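PDB 3PZL: agmatine ureohydrolase from Thermoplasma volcanium GSS1, which probably hydrolyses agmatine to putrescine and urea, using two manganese ions bound in each subunit. Local coordinates for residues Asp45-Tyr50 / Gly121-Ile126; Gly155-His160 / Thr164-Asp169; Gly88-Ser93 / Glu97-Thr102. One frame throughout, in Å; residues are numbered along the deposited sequence.

Interaction 1: Asp45-Tyr50 / Gly121-Ile126; sequences DNTSSY and GGEHSI. With MN (manganese (II) ion), chain F.
Two irregular loops come together here, with the CA atoms of Asp45 and Glu123 5.4 Å apart. Glu123 carries the contact. Its CG stands anti to its own carbonyl carbon (chi1 -69°), and the chain runs extended from there into the bend of 45-50. Ser48 OG donates to Glu123 OE2 at 2.9 Å, and Thr47 N gives the same atom a weak bond. Both rest on OE2, whose modelled place is less certain. The other oxygen, OE1, takes a bond from Ser125 OG at 3.0 Å, nearly along the C-O axis. Thr47 crosses the glutamate at about a right angle, its CG2 methyl beside the carboxylate. With an alanine at Glu123, the hydroxyls of Ser48 and Ser125 would probably lose this acceptor, and a gap is likely to open between the loops. The next residue, His124, binds manganese through ND1 at 2.4 Å, with Asp144, Asp148 and Asp229 completing the protein ligands. His124 NE2 is hydrogen-bonded to Ser227 OG. His124 lies in the Gly-Gly-Glu-His-Ser sequence, a signature of this branch of the arginase family. The loops follow strands 37-42 and 116-121, neighbours in the parallel sheet. Helix 96-112 covers Ser125 and Ile126, and strand 265-271 backs His124.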
loop_
_atom_site.group_PDB
_atom_site.type_symbol
_atom_site.label_atom_id
_atom_site.label_comp_id
_atom_site.label_asym_id
_atom_site.label_seq_id
_atom_site.Cartn_x
_atom_site.Cartn_y
_atom_site.Cartn_z
ATOM N N ASP B 45 -18.804 0.983 14.087
ATOM C CA ASP B 45 -17.821 -0.023 13.739
ATOM C C ASP B 45 -17.528 -0.945 14.892
ATOM O O ASP B 45 -16.865 -1.969 14.711
ATOM C CB ASP B 45 -16.521 0.719 13.430
ATOM C CG ASP B 45 -15.719 0.024 12.433
ATOM O OD1 ASP B 45 -16.060 -1.170 12.199
ATOM O OD2 ASP B 45 -14.758 0.648 11.887
ATOM N N ASN B 46 -17.986 -0.551 16.077
ATOM C CA ASN B 46 -17.446 -1.067 17.318
ATOM C C ASN B 46 -18.018 -2.421 17.708
ATOM O O ASN B 46 -18.334 -2.687 18.876
ATOM C CB ASN B 46 -17.622 -0.041 18.447
ATOM C CG ASN B 46 -16.530 -0.134 19.469
ATOM O OD1 ASN B 46 -15.355 -0.292 19.114
ATOM N ND2 ASN B 46 -16.905 -0.066 20.743
ATOM N N THR B 47 -18.145 -3.285 16.720
ATOM C CA THR B 47 -18.483 -4.667 16.988
ATOM C C THR B 47 -17.734 -5.560 15.983
ATOM O O THR B 47 -17.835 -6.794 16.041
ATOM C CB THR B 47 -20.046 -4.880 16.975
ATOM O OG1 THR B 47 -20.455 -5.634 18.117
ATOM C CG2 THR B 47 -20.521 -5.577 15.745
ATOM N N SER B 48 -16.982 -4.921 15.083
ATOM C CA SER B 48 -16.362 -5.606 13.948
ATOM C C SER B 48 -15.004 -6.160 14.316
ATOM O O SER B 48 -14.135 -5.433 14.776
ATOM C CB SER B 48 -16.207 -4.656 12.746
ATOM O OG SER B 48 -17.459 -4.364 12.149
ATOM N N SER B 49 -14.810 -7.446 14.088
ATOM C CA SER B 49 -13.614 -8.078 14.605
ATOM C C SER B 49 -12.474 -8.155 13.613
ATOM O O SER B 49 -11.353 -7.733 13.927
ATOM C CB SER B 49 -13.911 -9.474 15.112
ATOM O OG SER B 49 -12.681 -10.048 15.518
ATOM N N TYR B 50 -12.754 -8.714 12.429
ATOM C CA TYR B 50 -11.693 -9.052 11.504
ATOM C C TYR B 50 -10.988 -7.826 10.853
ATOM O O TYR B 50 -9.867 -7.489 11.216
ATOM C CB TYR B 50 -12.157 -10.079 10.486
ATOM C CG TYR B 50 -10.996 -10.568 9.662
ATOM C CD1 TYR B 50 -9.933 -11.194 10.271
ATOM C CD2 TYR B 50 -10.950 -10.391 8.283
ATOM C CE1 TYR B 50 -8.859 -11.631 9.557
ATOM C CE2 TYR B 50 -9.888 -10.846 7.559
ATOM C CZ TYR B 50 -8.823 -11.450 8.222
ATOM O OH TYR B 50 -7.711 -11.932 7.554
ATOM N N GLY B 121 -23.549 2.953 5.857
ATOM C CA GLY B 121 -23.042 2.632 7.140
ATOM C C GLY B 121 -21.614 2.186 7.163
ATOM O O GLY B 121 -20.897 2.302 6.183
ATOM N N GLY B 122 -21.222 1.756 8.356
ATOM C CA GLY B 122 -20.119 0.885 8.551
ATOM C C GLY B 122 -20.758 -0.488 8.706
ATOM O O GLY B 122 -21.184 -1.098 7.695
ATOM N N GLU B 123 -20.849 -0.960 9.955
ATOM C CA GLU B 123 -21.326 -2.324 10.260
ATOM C C GLU B 123 -22.744 -2.588 9.823
ATOM O O GLU B 123 -23.476 -1.660 9.468
ATOM C CB GLU B 123 -21.313 -2.599 11.745
ATOM C CG GLU B 123 -19.993 -2.710 12.339
ATOM C CD GLU B 123 -20.081 -3.035 13.787
ATOM O OE1 GLU B 123 -21.203 -3.024 14.353
ATOM O OE2 GLU B 123 -19.010 -3.305 14.358
ATOM N N HIS B 124 -23.114 -3.865 9.879
ATOM C CA HIS B 124 -24.439 -4.323 9.474
ATOM C C HIS B 124 -25.446 -4.166 10.602
ATOM O O HIS B 124 -26.651 -4.196 10.371
ATOM C CB HIS B 124 -24.408 -5.782 9.008
ATOM C CG HIS B 124 -25.529 -6.142 8.095
ATOM N ND1 HIS B 124 -25.574 -7.356 7.416
ATOM C CD2 HIS B 124 -26.640 -5.439 7.734
ATOM C CE1 HIS B 124 -26.684 -7.391 6.694
ATOM N NE2 HIS B 124 -27.352 -6.247 6.879
ATOM N N SER B 125 -24.970 -3.980 11.819
ATOM C CA SER B 125 -25.892 -3.941 12.927
ATOM C C SER B 125 -26.708 -2.665 12.945
ATOM O O SER B 125 -27.698 -2.597 13.655
ATOM C CB SER B 125 -25.166 -4.117 14.244
ATOM O OG SER B 125 -24.184 -3.102 14.396
ATOM N N ILE B 126 -26.337 -1.661 12.164
ATOM C CA ILE B 126 -27.177 -0.483 12.074
ATOM C C ILE B 126 -28.537 -0.769 11.443
ATOM O O ILE B 126 -29.492 -0.026 11.673
ATOM C CB ILE B 126 -26.488 0.628 11.336
ATOM C CG1 ILE B 126 -26.145 0.216 9.906
ATOM C CG2 ILE B 126 -25.228 1.024 12.078
ATOM C CD1 ILE B 126 -25.588 1.332 9.048
HETATM MN MN MN F . -23.922 -8.956 8.151
#

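Interaction 2: Gly155-His160 / Thr164-Asp169; sequences GNKYNH and TRRALD
The carbonyl oxygen of Lys157 takes two N-H groups from the side chain of Arg166. Arg166 NE reaches Lys157 O at 3.0 Å with a fairly straight bond, 159° at the hydrogen. Arg166 NH2 reaches the same Lys157 O at 3.2 Å and is more bent; the position of NH2 is less certain in the model. The oxygen lies at the edge of the guanidinium, in its plane. On the carbonyl side the fit is less regular: NE sits well above the C=O plane. The third nitrogen turns to the helix itself: Arg166 NH1 forms a salt bridge with Asp169 OD2 at 3.0 Å, the nitrogen meeting OD2 from above the carboxylate plane. Together with the bonds to Lys157 O, this probably fixes the turn of the guanidinium. Asp169 is three residues further on, so the two side chains rise beside each other from one turn of helix 163-171.

In the arginase fold this helix follows the loop that leaves strand 138-143, the strand whose C-terminal end leads into the metal ligands Asp144, His146 and Asp148. Segment 155-160 is the far part of that loop, and Arg166 ties it back to the helix. Thr164 joins the same loop through a backbone hydrogen bond with Asp148.

The bends of the arginine at chi2 and chi3 turn the guanidinium toward Lys157 O; CG, nearer the backbone, meets the tyrosine. Tyr158 CE1 lies 3.5 Å from Arg166 CG, an oblique approach. The contact is made by the aliphatic part of the arginine, with ring and guanidinium planes 76° apart. Tyr158 also packs on Val96, Glu97 and Ile100 of helix 96-112. Lys157 lends its CB, 3.8 Å from Arg166 NE, while its extended chain carries NZ away from the guanidinium.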
loop_
_atom_site.group_PDB
_atom_site.type_symbol
_atom_site.label_atom_id
_atom_site.label_comp_id
_atom_site.label_asym_id
_atom_site.label_seq_id
_atom_site.Cartn_x
_atom_site.Cartn_y
_atom_site.Cartn_z
ATOM N N GLY B 155 -20.653 -11.440 24.066
ATOM C CA GLY B 155 -21.555 -10.865 25.072
ATOM C C GLY B 155 -22.356 -9.696 24.530
ATOM O O GLY B 155 -22.524 -8.670 25.213
ATOM N N ASN B 156 -22.823 -9.839 23.285
ATOM C CA ASN B 156 -23.651 -8.822 22.649
ATOM C C ASN B 156 -24.731 -9.402 21.727
ATOM O O ASN B 156 -24.430 -10.212 20.850
ATOM C CB ASN B 156 -22.795 -7.774 21.927
ATOM C CG ASN B 156 -23.205 -6.331 22.295
ATOM O OD1 ASN B 156 -24.401 -6.014 22.437
ATOM N ND2 ASN B 156 -22.216 -5.456 22.457
ATOM N N LYS B 157 -25.990 -9.008 21.972
ATOM C CA LYS B 157 -27.144 -9.412 21.141
ATOM C C LYS B 157 -27.262 -8.561 19.884
ATOM O O LYS B 157 -27.761 -9.014 18.857
ATOM C CB LYS B 157 -28.440 -9.343 21.939
ATOM C CG LYS B 157 -28.469 -10.360 23.071
ATOM C CD LYS B 157 -29.893 -10.606 23.614
ATOM C CE LYS B 157 -29.813 -11.281 24.992
ATOM N NZ LYS B 157 -31.166 -11.388 25.600
ATOM N N TYR B 158 -26.779 -7.329 19.978
ATOM C CA TYR B 158 -26.724 -6.439 18.837
ATOM C C TYR B 158 -25.356 -6.425 18.121
ATOM O O TYR B 158 -25.112 -5.568 17.283
ATOM C CB TYR B 158 -27.180 -5.031 19.229
ATOM C CG TYR B 158 -28.570 -4.999 19.822
ATOM C CD1 TYR B 158 -29.684 -5.393 19.071
ATOM C CD2 TYR B 158 -28.779 -4.575 21.142
ATOM C CE1 TYR B 158 -30.969 -5.369 19.628
ATOM C CE2 TYR B 158 -30.058 -4.552 21.705
ATOM C CZ TYR B 158 -31.145 -4.950 20.941
ATOM O OH TYR B 158 -32.411 -4.921 21.485
ATOM N N ASN B 159 -24.493 -7.390 18.439
ATOM C CA ASN B 159 -23.304 -7.672 17.630
ATOM C C ASN B 159 -23.650 -7.932 16.163
ATOM O O ASN B 159 -24.634 -8.627 15.886
ATOM C CB ASN B 159 -22.571 -8.888 18.185
ATOM C CG ASN B 159 -21.361 -9.267 17.361
ATOM O OD1 ASN B 159 -20.234 -8.921 17.721
ATOM N ND2 ASN B 159 -21.582 -9.977 16.255
ATOM N N HIS B 160 -22.815 -7.420 15.243
ATOM C CA HIS B 160 -23.108 -7.427 13.794
ATOM C C HIS B 160 -23.163 -8.814 13.126
ATOM O O HIS B 160 -23.382 -8.927 11.912
ATOM C CB HIS B 160 -22.159 -6.485 13.030
ATOM C CG HIS B 160 -20.812 -7.081 12.733
ATOM N ND1 HIS B 160 -20.047 -7.730 13.686
ATOM C CD2 HIS B 160 -20.087 -7.112 11.590
ATOM C CE1 HIS B 160 -18.917 -8.141 13.139
ATOM N NE2 HIS B 160 -18.917 -7.777 11.869
ATOM N N THR B 164 -29.493 -10.789 11.572
ATOM C CA THR B 164 -30.632 -11.551 11.058
ATOM C C THR B 164 -31.500 -12.063 12.188
ATOM O O THR B 164 -32.708 -12.088 12.068
ATOM C CB THR B 164 -30.213 -12.734 10.150
ATOM O OG1 THR B 164 -29.427 -12.249 9.054
ATOM C CG2 THR B 164 -31.448 -13.425 9.582
ATOM N N ARG B 165 -30.871 -12.470 13.281
ATOM C CA ARG B 165 -31.586 -13.031 14.397
ATOM C C ARG B 165 -32.488 -11.986 14.997
ATOM O O ARG B 165 -33.674 -12.218 15.196
ATOM C CB ARG B 165 -30.613 -13.509 15.449
ATOM C CG ARG B 165 -31.256 -14.402 16.474
ATOM C CD ARG B 165 -31.108 -15.852 16.096
ATOM N NE ARG B 165 -31.986 -16.677 16.921
ATOM C CZ ARG B 165 -31.801 -17.971 17.180
ATOM N NH1 ARG B 165 -30.741 -18.622 16.687
ATOM N NH2 ARG B 165 -32.683 -18.616 17.939
ATOM N N ARG B 166 -31.912 -10.829 15.281
ATOM C CA ARG B 166 -32.663 -9.698 15.806
ATOM C C ARG B 166 -33.763 -9.255 14.836
ATOM O O ARG B 166 -34.772 -8.674 15.262
ATOM C CB ARG B 166 -31.706 -8.548 16.142
ATOM C CG ARG B 166 -31.653 -8.106 17.618
ATOM C CD ARG B 166 -31.842 -9.221 18.641
ATOM N NE ARG B 166 -30.599 -9.947 18.842
ATOM C CZ ARG B 166 -30.510 -11.271 18.945
ATOM N NH1 ARG B 166 -31.600 -12.036 18.850
ATOM N NH2 ARG B 166 -29.321 -11.828 19.123
ATOM N N ALA B 167 -33.586 -9.557 13.549
ATOM C CA ALA B 167 -34.595 -9.230 12.542
ATOM C C ALA B 167 -35.813 -10.152 12.640
ATOM O O ALA B 167 -36.948 -9.692 12.604
ATOM C CB ALA B 167 -33.996 -9.261 11.152
ATOM N N LEU B 168 -35.556 -11.448 12.786
ATOM C CA LEU B 168 -36.596 -12.439 13.000
ATOM C C LEU B 168 -37.393 -12.145 14.278
ATOM O O LEU B 168 -38.622 -12.257 14.282
ATOM C CB LEU B 168 -35.988 -13.850 13.040
ATOM C CG LEU B 168 -36.919 -15.068 13.014
ATOM C CD1 LEU B 168 -37.936 -14.943 11.903
ATOM C CD2 LEU B 168 -36.134 -16.346 12.845
ATOM N N ASP B 169 -36.698 -11.757 15.348
ATOM C CA ASP B 169 -37.358 -11.398 16.597
ATOM C C ASP B 169 -38.391 -10.308 16.353
ATOM O O ASP B 169 -39.438 -10.286 17.002
ATOM C CB ASP B 169 -36.349 -10.917 17.659
ATOM C CG ASP B 169 -35.536 -12.058 18.294
ATOM O OD1 ASP B 169 -35.801 -13.261 18.037
ATOM O OD2 ASP B 169 -34.609 -11.737 19.061
#

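Interaction 3: Gly88-Ser93 / Glu97-Thr102; sequences GDMEES and EYVIDT
Met90, built as selenomethionine, has CG anti to the backbone N (chi1 165°) and a fully extended chain beyond it, which carries its CE methyl to helix 97-102. Tyr98 likewise has CG anti to its N (chi1 179°), which brings its ring to the same methyl. The contact lies in a beta-alpha-beta crossover of the arginase fold. Strand 84-90 leads through a short loop into helix 96-112, which returns the chain to strand 116-121, parallel to the first. Strand 88-90 and helix 97-102 run at 134° to each other, their axes 12.1 Å apart. The selenomethionine and the helix side chains together bridge that distance.

Its CE is received by three helix residues. Met90 CE is 3.6 Å from Val99 CG2, which it passes obliquely. It is 3.8 Å from Tyr98 CE2, an oblique approach to the ring. Thr102 is met tip to tip, Met90 CE 3.6 Å from Thr102 OG1, with SE beside CG2. Further along the loop, Ser93 OG comes within 3.5 Å of Tyr98 CD2, and Ser93 CB packs on Val99 CG2. The same OG takes part in a weak hydrogen bond with Asp95 N, just before the helix.

Strand 84-90 is outermost within this chain, but Asp89 and Met90 pair antiparallel with a strand of a neighbouring subunit. Phe20 of that subunit packs on Met90. On the helix, Thr102 OG1 donates a hydrogen bond to Tyr98 O at 2.6 Å and sits over the centre of the Tyr98 ring, 3.9 Å above its plane.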
loop_
_atom_site.group_PDB
_atom_site.type_symbol
_atom_site.label_atom_id
_atom_site.label_comp_id
_atom_site.label_asym_id
_atom_site.label_seq_id
_atom_site.Cartn_x
_atom_site.Cartn_y
_atom_site.Cartn_z
ATOM N N GLY B 88 -25.238 14.182 5.688
ATOM C CA GLY B 88 -23.941 13.991 6.312
ATOM C C GLY B 88 -23.883 12.785 7.254
ATOM O O GLY B 88 -24.514 11.761 7.030
ATOM N N ASP B 89 -23.089 12.900 8.302
ATOM C CA ASP B 89 -22.774 11.778 9.180
ATOM C C ASP B 89 -23.183 12.041 10.612
ATOM O O ASP B 89 -23.290 13.193 11.038
ATOM C CB ASP B 89 -21.271 11.506 9.160
ATOM C CG ASP B 89 -20.827 10.636 7.965
ATOM O OD1 ASP B 89 -21.594 10.441 6.977
ATOM O OD2 ASP B 89 -19.684 10.142 8.027
HETATM N N MSE B 90 -23.413 10.964 11.347
HETATM C CA MSE B 90 -23.817 11.043 12.732
HETATM C C MSE B 90 -22.534 10.997 13.522
HETATM O O MSE B 90 -21.556 10.463 13.034
HETATM C CB MSE B 90 -24.716 9.850 13.049
HETATM C CG MSE B 90 -24.961 9.564 14.507
HETATM SE SE MSE B 90 -25.757 7.772 14.747
HETATM C CE MSE B 90 -25.609 7.626 16.713
ATOM N N GLU B 91 -22.527 11.561 14.736
ATOM C CA GLU B 91 -21.383 11.440 15.671
ATOM C C GLU B 91 -20.963 9.987 15.793
ATOM O O GLU B 91 -21.771 9.063 15.646
ATOM C CB GLU B 91 -21.726 11.924 17.096
ATOM C CG GLU B 91 -22.021 13.417 17.283
ATOM C CD GLU B 91 -23.077 13.641 18.404
ATOM O OE1 GLU B 91 -23.106 12.809 19.350
ATOM O OE2 GLU B 91 -23.878 14.628 18.343
ATOM N N GLU B 92 -19.692 9.786 16.073
ATOM C CA GLU B 92 -19.230 8.472 16.346
ATOM C C GLU B 92 -19.608 8.125 17.786
ATOM O O GLU B 92 -19.677 9.003 18.656
ATOM C CB GLU B 92 -17.730 8.432 16.143
ATOM C CG GLU B 92 -17.303 8.594 14.680
ATOM C CD GLU B 92 -15.870 8.083 14.450
ATOM O OE1 GLU B 92 -14.959 8.422 15.265
ATOM O OE2 GLU B 92 -15.650 7.336 13.457
ATOM N N SER B 93 -19.864 6.843 18.027
ATOM C CA SER B 93 -20.237 6.357 19.347
ATOM C C SER B 93 -19.730 4.928 19.515
ATOM O O SER B 93 -19.637 4.180 18.532
ATOM C CB SER B 93 -21.758 6.427 19.502
ATOM O OG SER B 93 -22.188 5.871 20.740
ATOM N N GLU B 97 -26.335 -0.140 21.151
ATOM C CA GLU B 97 -27.729 0.177 21.465
ATOM C C GLU B 97 -28.020 1.623 21.140
ATOM O O GLU B 97 -29.018 1.908 20.508
ATOM C CB GLU B 97 -28.079 -0.100 22.924
ATOM C CG GLU B 97 -28.305 -1.576 23.286
ATOM C CD GLU B 97 -27.532 -1.982 24.586
ATOM O OE1 GLU B 97 -27.228 -1.095 25.444
ATOM O OE2 GLU B 97 -27.209 -3.195 24.746
ATOM N N TYR B 98 -27.148 2.535 21.552
ATOM C CA TYR B 98 -27.348 3.956 21.250
ATOM C C TYR B 98 -27.471 4.304 19.756
ATOM O O TYR B 98 -28.277 5.178 19.387
ATOM C CB TYR B 98 -26.268 4.820 21.900
ATOM C CG TYR B 98 -26.415 6.297 21.600
ATOM C CD1 TYR B 98 -27.484 7.040 22.120
ATOM C CD2 TYR B 98 -25.484 6.949 20.785
ATOM C CE1 TYR B 98 -27.623 8.400 21.830
ATOM C CE2 TYR B 98 -25.604 8.306 20.499
ATOM C CZ TYR B 98 -26.674 9.027 21.023
ATOM O OH TYR B 98 -26.774 10.372 20.720
ATOM N N VAL B 99 -26.679 3.649 18.906
ATOM C CA VAL B 99 -26.752 3.887 17.463
ATOM C C VAL B 99 -28.041 3.293 16.868
ATOM O O VAL B 99 -28.829 4.000 16.236
ATOM C CB VAL B 99 -25.503 3.366 16.728
ATOM C CG1 VAL B 99 -25.738 3.332 15.236
ATOM C CG2 VAL B 99 -24.305 4.241 17.008
ATOM N N ILE B 100 -28.270 2.009 17.111
ATOM C CA ILE B 100 -29.497 1.352 16.682
ATOM C C ILE B 100 -30.759 2.123 17.063
ATOM O O ILE B 100 -31.700 2.190 16.267
ATOM C CB ILE B 100 -29.608 -0.062 17.239
ATOM C CG1 ILE B 100 -28.479 -0.918 16.714
ATOM C CG2 ILE B 100 -30.915 -0.707 16.828
ATOM C CD1 ILE B 100 -28.509 -2.299 17.288
ATOM N N ASP B 101 -30.798 2.683 18.273
ATOM C CA ASP B 101 -31.934 3.505 18.711
ATOM C C ASP B 101 -31.953 4.778 17.920
ATOM O O ASP B 101 -33.012 5.296 17.635
ATOM C CB ASP B 101 -31.853 3.871 20.191
ATOM C CG ASP B 101 -32.027 2.681 21.088
ATOM O OD1 ASP B 101 -32.347 1.592 20.577
ATOM O OD2 ASP B 101 -31.828 2.838 22.311
ATOM N N THR B 102 -30.787 5.287 17.552
ATOM C CA THR B 102 -30.738 6.542 16.814
ATOM C C THR B 102 -31.234 6.314 15.398
ATOM O O THR B 102 -32.019 7.110 14.876
ATOM C CB THR B 102 -29.324 7.156 16.782
ATOM O OG1 THR B 102 -28.861 7.408 18.123
ATOM C CG2 THR B 102 -29.340 8.446 15.984
#

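Overall arrangement
Interaction 1 is the buried contact. It joins two loops at the sheet's metal-binding end, and its chemistry is polar: one carboxylate among hydroxyls, next to a manganese ligand. Interaction 2 lies at the surface: an arginine bound to a backbone carbonyl and an aspartate, with a tyrosine packed on its aliphatic part. Interaction 3 is partly buried, largely apolar, and lies where the sheet continues into another subunit. Helix 96-112 links all three: Val99 and Ile100 pack on Ile126 and Ser125 of interaction 1, while Ile100 and Glu97 touch Tyr158 of interaction 2. Interactions 1 and 2 also meet directly, the Thr47 methyl lying against the His160 backbone. Interaction 3 nests within the loop of interaction 1.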